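Local structure of flavoredoxin (Methanosarcina acetivorans, 3BNK) at residues 13-18 and 159-164; 26-31 and 92-97; 117-122 and 135-140. The protein binds flavin mononucleotide and probably takes part in electron transport. All blocks are in the same frame, centred on the assembly; numbering follows the deposited sequence.

Contact 1: 13-18 and 159-164; sequences IYPMPV and PLLLTM. With FMN (flavin mononucleotide), chain D.
M16 and L162 form a hydrogen-bonded antiparallel pair, joining the start of strand 16-25 to strand 160-163 in the antiparallel sheet of what is probably an FMN-binding split-barrel fold. M16 N donates to L162 O (2.7 Å), lying in the carbonyl plane, and L162 N answers to M16 O. Both side chains leave the same face of the sheet and run side by side. From M16 CB, which sits beside L162 O, the chain reaches SD near L162 CD2 and then bends sharply (chi3 -86°). That bend carries CE onto L162 CD2 and M164 CB (3.8 Å), where the M16 and M164 side chains cross at about a right angle; W36 touches the M16 side chain as well. One residue on, P17 and L161 are a non-hydrogen-bonded pair, and V18 lays CB against L160 CB (3.7 Å) and CG2 against L162 CB. Before the strand, Y14 precedes a cis peptide to P15. With CG beside its own backbone N (chi1 -73°), the Y14 ring slants past T163, CE2 lying 3.3 Å from T163 OG1, while water 1 rests over a ring face and bridges I13 O, T163 OG1 and M164 N. Y14 OH meets water 2 (2.6 Å), which donates to M164 O. Replacing Y14 by a leucine would probably leave water 2 without its phenolic mate and take the cover off one side of water 1. P15 and L161 each pack on the second subunit. On the flavin side, L162 CD2 touches the methyl carbon C7M of FMN at 3.5 Å.

Contact 2: 26-31 and 92-97; sequences KGKANL and DKSGLF. With FMN (flavin mononucleotide), chain D.
K93 NZ is gripped by L31 O at 2.6 Å and by phosphate oxygen O3P of FMN at 2.7 Å, with V86 O as a further acceptor outside the two segments. The same O3P takes an almost straight bond from N30 ND2 (2.9 Å, 170°), so a lysine and an amide from different parts of the chain fasten one phosphate oxygen. The positive ammonium group probably offsets part of the phosphate charge. A bend at chi3 (-77°) swings the end of K93 across N30, and CE passes 3.4 Å from N30 OD1. Next to this pair, water 5 accepts from K93 N and lies within bonding distance of A29 O and N30 OD1. The loop is folded by an Asx turn, D92 OD1 accepting from S94 N from above the carboxylate plane, and runs on into a type I turn from K93 to L96. At the exposed end of the contact K28, curled at its last two torsions, brings NZ obliquely to D92 OD1 in a long salt bridge (3.5 Å). Nearby, S94 CB lies 3.3 Å from A29 O. Farther in, L31 CD1 meets the F97 ring at its edge, in plane, 3.4 Å from F97 CD1, and I110 touches both side chains.

Contact 3: 117-122 and 135-140; sequences LECRVV and GEIIAA
R120 and E136 stand side by side on one face of the hairpin, pointing the same way, yet their guanidinium and carboxylate planes are 87° apart, and the salt bridge from R120 NH1 to E136 OE1 is long at 3.6 Å. On the same face E118, fully extended with CG anti to its backbone N (chi1 -178°), lays OE1 against A139 CB (3.4 Å) and I138 CD1 (3.7 Å); the carboxylate is held by L104 N and Y141 OH. I138 and A139 both face E118, a classic beta bulge in the antiparallel pairing: E118 O takes I138 N at 3.0 Å and A139 N only weakly. The bulge turns I138 so that its CG2 reaches R120 CB while the side chain crosses that of E118 obliquely, CD1 near OE1. The other face is apolar: L117 CD2 meets A140 CB (3.8 Å), and I137 touches L117 CB with CG2 and C119 SG with CG1. G135 opposes V121 here, where a CB would crowd C119 CB. Strand 115-126 is flanked by strand 66-71, strand 130-142 by strand 46-52, whose L47 packs on L117, C119 and I137; at A140 the sheet runs on into a strand of the second subunit.

Overall arrangement
All three contacts reach one antiparallel sheet, yet none touches another. Contact 1 is almost wholly buried, nearest the chain's centre, and contact 3 lies across that centre from it, partly buried; both also meet the second subunit. The centre of contact 2 is about 17 Å from the centre of the chain, and the contact grades from a buried phosphate site to an exposed salt bridge. Contacts 1 and 2 serve the same FMN from different ends: apolar side chains at the methyl-bearing ring against a lysine and an amide at the phosphate. They use consecutive strands, 16-25 and 28-41. Contacts 1 and 3 rest on backbone pairing, whereas contact 2 joins a strand to a loop through side chains.

Contact 1: 13-18 and 159-164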
loop_
_atom_site.group_PDB
_atom_site.type_symbol
_atom_site.label_atom_id
_atom_site.label_comp_id
_atom_site.label_asym_id
_atom_site.label_seq_id
_atom_site.Cartn_x
_atom_site.Cartn_y
_atom_site.Cartn_z
ATOM N N ILE B 13 -0.062 -5.171 5.926
ATOM C CA ILE B 13 -1.271 -4.520 5.439
ATOM C C ILE B 13 -2.155 -5.606 4.786
ATOM O O ILE B 13 -1.631 -6.481 4.089
ATOM C CB ILE B 13 -0.953 -3.363 4.427
ATOM C CG1 ILE B 13 0.085 -2.390 5.002
ATOM C CG2 ILE B 13 -2.249 -2.628 3.985
ATOM C CD1 ILE B 13 -0.340 -1.694 6.282
ATOM N N TYR B 14 -3.463 -5.535 5.045
ATOM C CA TYR B 14 -4.465 -6.480 4.516
ATOM C C TYR B 14 -5.353 -5.873 3.423
ATOM O O TYR B 14 -6.272 -5.114 3.733
ATOM C CB TYR B 14 -5.324 -7.061 5.661
ATOM C CG TYR B 14 -4.548 -8.056 6.491
ATOM C CD1 TYR B 14 -3.661 -7.629 7.474
ATOM C CD2 TYR B 14 -4.655 -9.433 6.248
ATOM C CE1 TYR B 14 -2.904 -8.547 8.219
ATOM C CE2 TYR B 14 -3.913 -10.354 6.988
ATOM C CZ TYR B 14 -3.037 -9.904 7.968
ATOM O OH TYR B 14 -2.292 -10.817 8.682
ATOM N N PRO B 15 -5.073 -6.193 2.139
ATOM C CA PRO B 15 -3.929 -6.961 1.658
ATOM C C PRO B 15 -2.827 -6.007 1.231
ATOM O O PRO B 15 -2.994 -4.788 1.317
ATOM C CB PRO B 15 -4.484 -7.619 0.391
ATOM C CG PRO B 15 -5.378 -6.524 -0.184
ATOM C CD PRO B 15 -5.962 -5.806 1.017
ATOM N N MET B 16 -1.729 -6.585 0.753
ATOM C CA MET B 16 -0.710 -5.879 0.009
ATOM C C MET B 16 -0.972 -5.998 -1.489
ATOM O O MET B 16 -1.603 -6.956 -1.939
ATOM C CB MET B 16 0.677 -6.445 0.319
ATOM C CG MET B 16 1.192 -6.123 1.712
ATOM S SD MET B 16 2.655 -7.088 2.120
ATOM C CE MET B 16 1.872 -8.579 2.765
ATOM N N PRO B 17 -0.459 -5.033 -2.271
ATOM C CA PRO B 17 -0.454 -5.176 -3.721
ATOM C C PRO B 17 0.666 -6.142 -4.139
ATOM O O PRO B 17 1.508 -6.514 -3.318
ATOM C CB PRO B 17 -0.130 -3.756 -4.192
ATOM C CG PRO B 17 0.747 -3.214 -3.091
ATOM C CD PRO B 17 0.183 -3.774 -1.833
ATOM N N VAL B 18 0.677 -6.558 -5.394
ATOM C CA VAL B 18 1.751 -7.420 -5.899
ATOM C C VAL B 18 2.380 -6.759 -7.106
ATOM O O VAL B 18 1.740 -6.576 -8.157
ATOM C CB VAL B 18 1.272 -8.859 -6.244
ATOM C CG1 VAL B 18 2.383 -9.663 -6.900
ATOM C CG2 VAL B 18 0.777 -9.560 -5.001
ATOM N N PRO B 159 -4.814 -7.692 -11.461
ATOM C CA PRO B 159 -3.593 -7.778 -10.666
ATOM C C PRO B 159 -3.724 -8.757 -9.503
ATOM O O PRO B 159 -4.845 -9.154 -9.125
ATOM C CB PRO B 159 -3.445 -6.360 -10.115
ATOM C CG PRO B 159 -4.832 -5.910 -9.912
ATOM C CD PRO B 159 -5.585 -6.480 -11.118
ATOM N N LEU B 160 -2.576 -9.124 -8.941
ATOM C CA LEU B 160 -2.530 -9.968 -7.745
ATOM C C LEU B 160 -2.484 -9.147 -6.454
ATOM O O LEU B 160 -2.119 -7.974 -6.465
ATOM C CB LEU B 160 -1.329 -10.912 -7.819
ATOM C CG LEU B 160 -1.430 -11.968 -8.914
ATOM C CD1 LEU B 160 -0.040 -12.522 -9.240
ATOM C CD2 LEU B 160 -2.436 -13.063 -8.492
ATOM N N LEU B 161 -2.902 -9.789 -5.366
ATOM C CA LEU B 161 -2.896 -9.265 -3.998
ATOM C C LEU B 161 -2.147 -10.258 -3.128
ATOM O O LEU B 161 -2.047 -11.447 -3.458
ATOM C CB LEU B 161 -4.320 -9.107 -3.438
ATOM C CG LEU B 161 -5.346 -8.366 -4.290
ATOM C CD1 LEU B 161 -6.739 -8.523 -3.710
ATOM C CD2 LEU B 161 -4.988 -6.884 -4.434
ATOM N N LEU B 162 -1.641 -9.766 -2.003
ATOM C CA LEU B 162 -0.789 -10.567 -1.158
ATOM C C LEU B 162 -1.148 -10.371 0.284
ATOM O O LEU B 162 -1.455 -9.267 0.731
ATOM C CB LEU B 162 0.696 -10.246 -1.375
ATOM C CG LEU B 162 1.706 -10.909 -0.415
ATOM C CD1 LEU B 162 1.834 -12.404 -0.705
ATOM C CD2 LEU B 162 3.064 -10.232 -0.468
ATOM N N THR B 163 -1.072 -11.470 1.010
ATOM C CA THR B 163 -1.273 -11.455 2.427
ATOM C C THR B 163 -0.118 -12.256 3.081
ATOM O O THR B 163 0.236 -13.339 2.620
ATOM C CB THR B 163 -2.737 -11.922 2.706
ATOM O OG1 THR B 163 -3.203 -11.416 3.950
ATOM C CG2 THR B 163 -2.891 -13.392 2.628
ATOM N N MET B 164 0.530 -11.662 4.085
ATOM C CA MET B 164 1.581 -12.336 4.861
ATOM C C MET B 164 1.241 -12.243 6.361
ATOM O O MET B 164 0.458 -11.382 6.746
ATOM C CB MET B 164 2.953 -11.719 4.560
ATOM C CG MET B 164 3.480 -12.010 3.153
ATOM S SD MET B 164 5.145 -11.376 2.866
ATOM C CE MET B 164 5.677 -12.316 1.434
HETATM N N1 FMN D . 11.083 -7.917 -0.010
HETATM C C2 FMN D . 11.171 -6.597 0.388
HETATM O O2 FMN D . 12.237 -6.179 0.824
HETATM N N3 FMN D . 10.074 -5.759 0.284
HETATM C C4 FMN D . 8.885 -6.261 -0.219
HETATM O O4 FMN D . 7.914 -5.517 -0.297
HETATM C C4A FMN D . 8.794 -7.600 -0.619
HETATM N N5 FMN D . 7.605 -8.116 -1.114
HETATM C C5A FMN D . 7.519 -9.432 -1.526
HETATM C C6 FMN D . 6.308 -9.904 -2.047
HETATM C C7 FMN D . 6.199 -11.239 -2.463
HETATM C C7M FMN D . 4.922 -11.683 -3.111
HETATM C C8 FMN D . 7.306 -12.094 -2.361
HETATM C C8M FMN D . 7.301 -13.457 -3.020
HETATM C C9 FMN D . 8.518 -11.605 -1.855
HETATM C C9A FMN D . 8.639 -10.277 -1.442
HETATM N N10 FMN D . 9.843 -9.772 -0.937
HETATM C C10 FMN D . 9.912 -8.439 -0.519
HETATM C "C1'" FMN D . 11.087 -10.619 -0.928
HETATM C "C2'" FMN D . 12.045 -10.288 -2.065
HETATM O "O2'" FMN D . 11.331 -10.106 -3.273
HETATM C "C3'" FMN D . 13.039 -11.429 -2.293
HETATM O "O3'" FMN D . 13.862 -11.671 -1.166
HETATM C "C4'" FMN D . 13.867 -11.204 -3.557
HETATM O "O4'" FMN D . 14.548 -12.390 -3.865
HETATM C "C5'" FMN D . 14.874 -10.064 -3.471
HETATM O "O5'" FMN D . 15.466 -10.022 -4.757
HETATM P P FMN D . 16.927 -9.389 -5.027
HETATM O O1P FMN D . 17.897 -9.960 -4.034
HETATM O O2P FMN D . 16.824 -7.908 -4.809
HETATM O O3P FMN D . 17.390 -9.636 -6.436
HETATM O O HOH W 1 -1.131 -9.142 4.901
HETATM O O HOH W 2 0.022 -9.741 9.297
HETATM O O HOH W 3 -1.470 -5.354 -7.018
HETATM O O HOH W 4 -0.280 -7.737 -9.593
#

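Contact 2: 26-31 and 92-97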
loop_
_atom_site.group_PDB
_atom_site.type_symbol
_atom_site.label_atom_id
_atom_site.label_comp_id
_atom_site.label_asym_id
_atom_site.label_seq_id
_atom_site.Cartn_x
_atom_site.Cartn_y
_atom_site.Cartn_z
ATOM N N LYS B 26 24.742 -2.948 -11.416
ATOM C CA LYS B 26 25.948 -3.111 -12.232
ATOM C C LYS B 26 25.613 -3.243 -13.727
ATOM O O LYS B 26 26.168 -4.095 -14.434
ATOM C CB LYS B 26 26.787 -4.304 -11.748
ATOM C CG LYS B 26 27.438 -4.107 -10.389
ATOM C CD LYS B 26 27.976 -5.433 -9.855
ATOM C CE LYS B 26 28.259 -5.353 -8.365
ATOM N NZ LYS B 26 28.210 -6.707 -7.735
ATOM N N GLY B 27 24.693 -2.397 -14.189
ATOM C CA GLY B 27 24.326 -2.322 -15.602
ATOM C C GLY B 27 23.355 -3.381 -16.098
ATOM O O GLY B 27 22.941 -3.341 -17.267
ATOM N N LYS B 28 22.984 -4.318 -15.219
ATOM C CA LYS B 28 22.104 -5.441 -15.581
ATOM C C LYS B 28 20.760 -5.351 -14.869
ATOM O O LYS B 28 20.694 -5.011 -13.694
ATOM C CB LYS B 28 22.789 -6.773 -15.261
ATOM C CG LYS B 28 22.151 -8.007 -15.893
ATOM C CD LYS B 28 23.171 -9.153 -16.117
ATOM C CE LYS B 28 23.918 -9.563 -14.845
ATOM N NZ LYS B 28 23.034 -9.939 -13.693
ATOM N N ALA B 29 19.691 -5.665 -15.593
ATOM C CA ALA B 29 18.346 -5.547 -15.053
ATOM C C ALA B 29 18.092 -6.582 -13.955
ATOM O O ALA B 29 18.435 -7.774 -14.082
ATOM C CB ALA B 29 17.316 -5.663 -16.155
ATOM N N ASN B 30 17.509 -6.097 -12.867
ATOM C CA ASN B 30 17.077 -6.942 -11.785
ATOM C C ASN B 30 15.607 -6.707 -11.518
ATOM O O ASN B 30 15.096 -5.619 -11.769
ATOM C CB ASN B 30 17.904 -6.684 -10.524
ATOM C CG ASN B 30 17.774 -7.798 -9.516
ATOM O OD1 ASN B 30 17.865 -8.976 -9.859
ATOM N ND2 ASN B 30 17.566 -7.434 -8.266
ATOM N N LEU B 31 14.928 -7.758 -11.057
ATOM C CA LEU B 31 13.550 -7.681 -10.597
ATOM C C LEU B 31 13.388 -8.422 -9.280
ATOM O O LEU B 31 13.921 -9.510 -9.109
ATOM C CB LEU B 31 12.611 -8.267 -11.657
ATOM C CG LEU B 31 12.847 -7.521 -12.975
ATOM C CD1 LEU B 31 12.982 -8.440 -14.160
ATOM C CD2 LEU B 31 11.855 -6.390 -13.200
ATOM N N ASP B 92 20.672 -14.579 -12.308
ATOM C CA ASP B 92 20.339 -13.572 -13.303
ATOM C C ASP B 92 18.834 -13.581 -13.559
ATOM O O ASP B 92 18.287 -14.555 -14.095
ATOM C CB ASP B 92 21.117 -13.842 -14.596
ATOM C CG ASP B 92 21.123 -12.655 -15.542
ATOM O OD1 ASP B 92 20.408 -11.653 -15.287
ATOM O OD2 ASP B 92 21.861 -12.725 -16.549
ATOM N N LYS B 93 18.166 -12.502 -13.155
ATOM C CA LYS B 93 16.741 -12.333 -13.440
ATOM C C LYS B 93 16.481 -11.447 -14.672
ATOM O O LYS B 93 15.333 -11.277 -15.078
ATOM C CB LYS B 93 15.976 -11.845 -12.197
ATOM C CG LYS B 93 15.757 -12.948 -11.146
ATOM C CD LYS B 93 15.113 -12.442 -9.855
ATOM C CE LYS B 93 16.132 -11.719 -8.974
ATOM N NZ LYS B 93 15.515 -11.107 -7.768
ATOM N N SER B 94 17.554 -10.928 -15.280
ATOM C CA SER B 94 17.465 -10.040 -16.462
ATOM C C SER B 94 16.823 -10.682 -17.678
ATOM O O SER B 94 16.316 -9.973 -18.550
ATOM C CB SER B 94 18.835 -9.460 -16.863
ATOM O OG SER B 94 19.740 -10.458 -17.317
ATOM N N GLY B 95 16.813 -12.013 -17.723
ATOM C CA GLY B 95 16.300 -12.730 -18.883
ATOM C C GLY B 95 14.926 -13.337 -18.750
ATOM O O GLY B 95 14.404 -13.899 -19.713
ATOM N N LEU B 96 14.337 -13.231 -17.560
ATOM C CA LEU B 96 13.034 -13.838 -17.282
ATOM C C LEU B 96 11.914 -13.197 -18.104
ATOM O O LEU B 96 10.975 -13.878 -18.540
ATOM C CB LEU B 96 12.706 -13.749 -15.785
ATOM C CG LEU B 96 12.129 -14.960 -15.034
ATOM C CD1 LEU B 96 11.097 -14.477 -14.043
ATOM C CD2 LEU B 96 11.505 -16.030 -15.935
ATOM N N PHE B 97 12.037 -11.886 -18.318
ATOM C CA PHE B 97 11.017 -11.079 -18.979
ATOM C C PHE B 97 11.608 -10.351 -20.194
ATOM O O PHE B 97 12.835 -10.286 -20.353
ATOM C CB PHE B 97 10.450 -10.035 -18.005
ATOM C CG PHE B 97 9.898 -10.607 -16.714
ATOM C CD1 PHE B 97 10.549 -10.374 -15.501
ATOM C CD2 PHE B 97 8.722 -11.340 -16.700
ATOM C CE1 PHE B 97 10.038 -10.883 -14.290
ATOM C CE2 PHE B 97 8.212 -11.856 -15.502
ATOM C CZ PHE B 97 8.869 -11.618 -14.298
HETATM N N1 FMN D . 11.083 -7.917 -0.010
HETATM C C2 FMN D . 11.171 -6.597 0.388
HETATM O O2 FMN D . 12.237 -6.179 0.824
HETATM N N3 FMN D . 10.074 -5.759 0.284
HETATM C C4 FMN D . 8.885 -6.261 -0.219
HETATM O O4 FMN D . 7.914 -5.517 -0.297
HETATM C C4A FMN D . 8.794 -7.600 -0.619
HETATM N N5 FMN D . 7.605 -8.116 -1.114
HETATM C C5A FMN D . 7.519 -9.432 -1.526
HETATM C C6 FMN D . 6.308 -9.904 -2.047
HETATM C C7 FMN D . 6.199 -11.239 -2.463
HETATM C C7M FMN D . 4.922 -11.683 -3.111
HETATM C C8 FMN D . 7.306 -12.094 -2.361
HETATM C C8M FMN D . 7.301 -13.457 -3.020
HETATM C C9 FMN D . 8.518 -11.605 -1.855
HETATM C C9A FMN D . 8.639 -10.277 -1.442
HETATM N N10 FMN D . 9.843 -9.772 -0.937
HETATM C C10 FMN D . 9.912 -8.439 -0.519
HETATM C "C1'" FMN D . 11.087 -10.619 -0.928
HETATM C "C2'" FMN D . 12.045 -10.288 -2.065
HETATM O "O2'" FMN D . 11.331 -10.106 -3.273
HETATM C "C3'" FMN D . 13.039 -11.429 -2.293
HETATM O "O3'" FMN D . 13.862 -11.671 -1.166
HETATM C "C4'" FMN D . 13.867 -11.204 -3.557
HETATM O "O4'" FMN D . 14.548 -12.390 -3.865
HETATM C "C5'" FMN D . 14.874 -10.064 -3.471
HETATM O "O5'" FMN D . 15.466 -10.022 -4.757
HETATM P P FMN D . 16.927 -9.389 -5.027
HETATM O O1P FMN D . 17.897 -9.960 -4.034
HETATM O O2P FMN D . 16.824 -7.908 -4.809
HETATM O O3P FMN D . 17.390 -9.636 -6.436
HETATM O O HOH W 5 19.382 -10.094 -12.414
#

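Contact 3: 117-122 and 135-140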
loop_
_atom_site.group_PDB
_atom_site.type_symbol
_atom_site.label_atom_id
_atom_site.label_comp_id
_atom_site.label_asym_id
_atom_site.label_seq_id
_atom_site.Cartn_x
_atom_site.Cartn_y
_atom_site.Cartn_z
ATOM N N LEU B 117 5.430 1.905 -13.799
ATOM C CA LEU B 117 5.718 3.237 -13.282
ATOM C C LEU B 117 7.226 3.426 -13.182
ATOM O O LEU B 117 7.893 2.729 -12.429
ATOM C CB LEU B 117 5.035 3.468 -11.922
ATOM C CG LEU B 117 3.555 3.074 -11.779
ATOM C CD1 LEU B 117 3.016 3.397 -10.380
ATOM C CD2 LEU B 117 2.635 3.693 -12.885
ATOM N N GLU B 118 7.748 4.367 -13.965
ATOM C CA GLU B 118 9.174 4.643 -14.048
ATOM C C GLU B 118 9.495 5.780 -13.076
ATOM O O GLU B 118 8.963 6.876 -13.209
ATOM C CB GLU B 118 9.541 4.999 -15.495
ATOM C CG GLU B 118 11.018 5.265 -15.772
ATOM C CD GLU B 118 11.277 5.693 -17.229
ATOM O OE1 GLU B 118 10.332 6.171 -17.903
ATOM O OE2 GLU B 118 12.431 5.546 -17.693
ATOM N N CYS B 119 10.355 5.512 -12.091
ATOM C CA CYS B 119 10.482 6.424 -10.954
ATOM C C CYS B 119 11.879 6.957 -10.710
ATOM O O CYS B 119 12.869 6.221 -10.799
ATOM C CB CYS B 119 9.937 5.786 -9.667
ATOM S SG CYS B 119 8.268 5.133 -9.861
ATOM N N ARG B 120 11.939 8.248 -10.397
ATOM C CA ARG B 120 13.206 8.879 -10.064
ATOM C C ARG B 120 13.348 9.055 -8.570
ATOM O O ARG B 120 12.510 9.684 -7.937
ATOM C CB ARG B 120 13.355 10.229 -10.761
ATOM C CG ARG B 120 14.817 10.597 -10.913
ATOM C CD ARG B 120 15.106 12.006 -10.541
ATOM N NE ARG B 120 14.585 12.971 -11.496
ATOM C CZ ARG B 120 13.691 13.903 -11.190
ATOM N NH1 ARG B 120 13.205 13.994 -9.950
ATOM N NH2 ARG B 120 13.279 14.744 -12.122
ATOM N N VAL B 121 14.397 8.486 -8.002
ATOM C CA VAL B 121 14.615 8.594 -6.562
ATOM C C VAL B 121 14.727 10.064 -6.176
ATOM O O VAL B 121 15.521 10.808 -6.765
ATOM C CB VAL B 121 15.841 7.782 -6.074
ATOM C CG1 VAL B 121 16.113 8.059 -4.615
ATOM C CG2 VAL B 121 15.614 6.287 -6.292
ATOM N N VAL B 122 13.888 10.459 -5.220
ATOM C CA VAL B 122 13.856 11.808 -4.645
ATOM C C VAL B 122 14.555 11.787 -3.270
ATOM O O VAL B 122 15.398 12.629 -2.975
ATOM C CB VAL B 122 12.390 12.345 -4.555
ATOM C CG1 VAL B 122 12.311 13.672 -3.822
ATOM C CG2 VAL B 122 11.781 12.506 -5.962
ATOM N N GLY B 135 10.209 7.869 -4.697
ATOM C CA GLY B 135 10.457 8.187 -6.083
ATOM C C GLY B 135 9.326 8.969 -6.710
ATOM O O GLY B 135 8.158 8.708 -6.439
ATOM N N GLU B 136 9.681 9.936 -7.549
ATOM C CA GLU B 136 8.700 10.638 -8.361
ATOM C C GLU B 136 8.363 9.777 -9.564
ATOM O O GLU B 136 9.256 9.226 -10.211
ATOM C CB GLU B 136 9.234 12.007 -8.824
ATOM C CG GLU B 136 8.168 12.885 -9.509
ATOM C CD GLU B 136 8.717 14.207 -10.065
ATOM O OE1 GLU B 136 9.728 14.713 -9.541
ATOM O OE2 GLU B 136 8.117 14.735 -11.027
ATOM N N ILE B 137 7.078 9.638 -9.854
ATOM C CA ILE B 137 6.663 8.934 -11.060
ATOM C C ILE B 137 6.838 9.889 -12.241
ATOM O O ILE B 137 6.073 10.852 -12.420
ATOM C CB ILE B 137 5.202 8.415 -10.973
ATOM C CG1 ILE B 137 5.006 7.571 -9.705
ATOM C CG2 ILE B 137 4.834 7.599 -12.230
ATOM C CD1 ILE B 137 3.523 7.402 -9.328
ATOM N N ILE B 138 7.871 9.637 -13.032
ATOM C CA ILE B 138 8.194 10.560 -14.104
ATOM C C ILE B 138 7.513 10.144 -15.399
ATOM O O ILE B 138 7.137 10.997 -16.202
ATOM C CB ILE B 138 9.721 10.767 -14.275
ATOM C CG1 ILE B 138 10.391 9.504 -14.799
ATOM C CG2 ILE B 138 10.357 11.293 -12.966
ATOM C CD1 ILE B 138 10.595 9.493 -16.336
ATOM N N ALA B 139 7.334 8.838 -15.584
ATOM C CA ALA B 139 6.569 8.323 -16.716
ATOM C C ALA B 139 5.803 7.076 -16.308
ATOM O O ALA B 139 6.278 6.277 -15.486
ATOM C CB ALA B 139 7.477 8.041 -17.924
ATOM N N ALA B 140 4.606 6.947 -16.870
ATOM C CA ALA B 140 3.757 5.786 -16.674
ATOM C C ALA B 140 3.343 5.220 -18.016
ATOM O O ALA B 140 3.001 5.969 -18.939
ATOM C CB ALA B 140 2.536 6.140 -15.836
#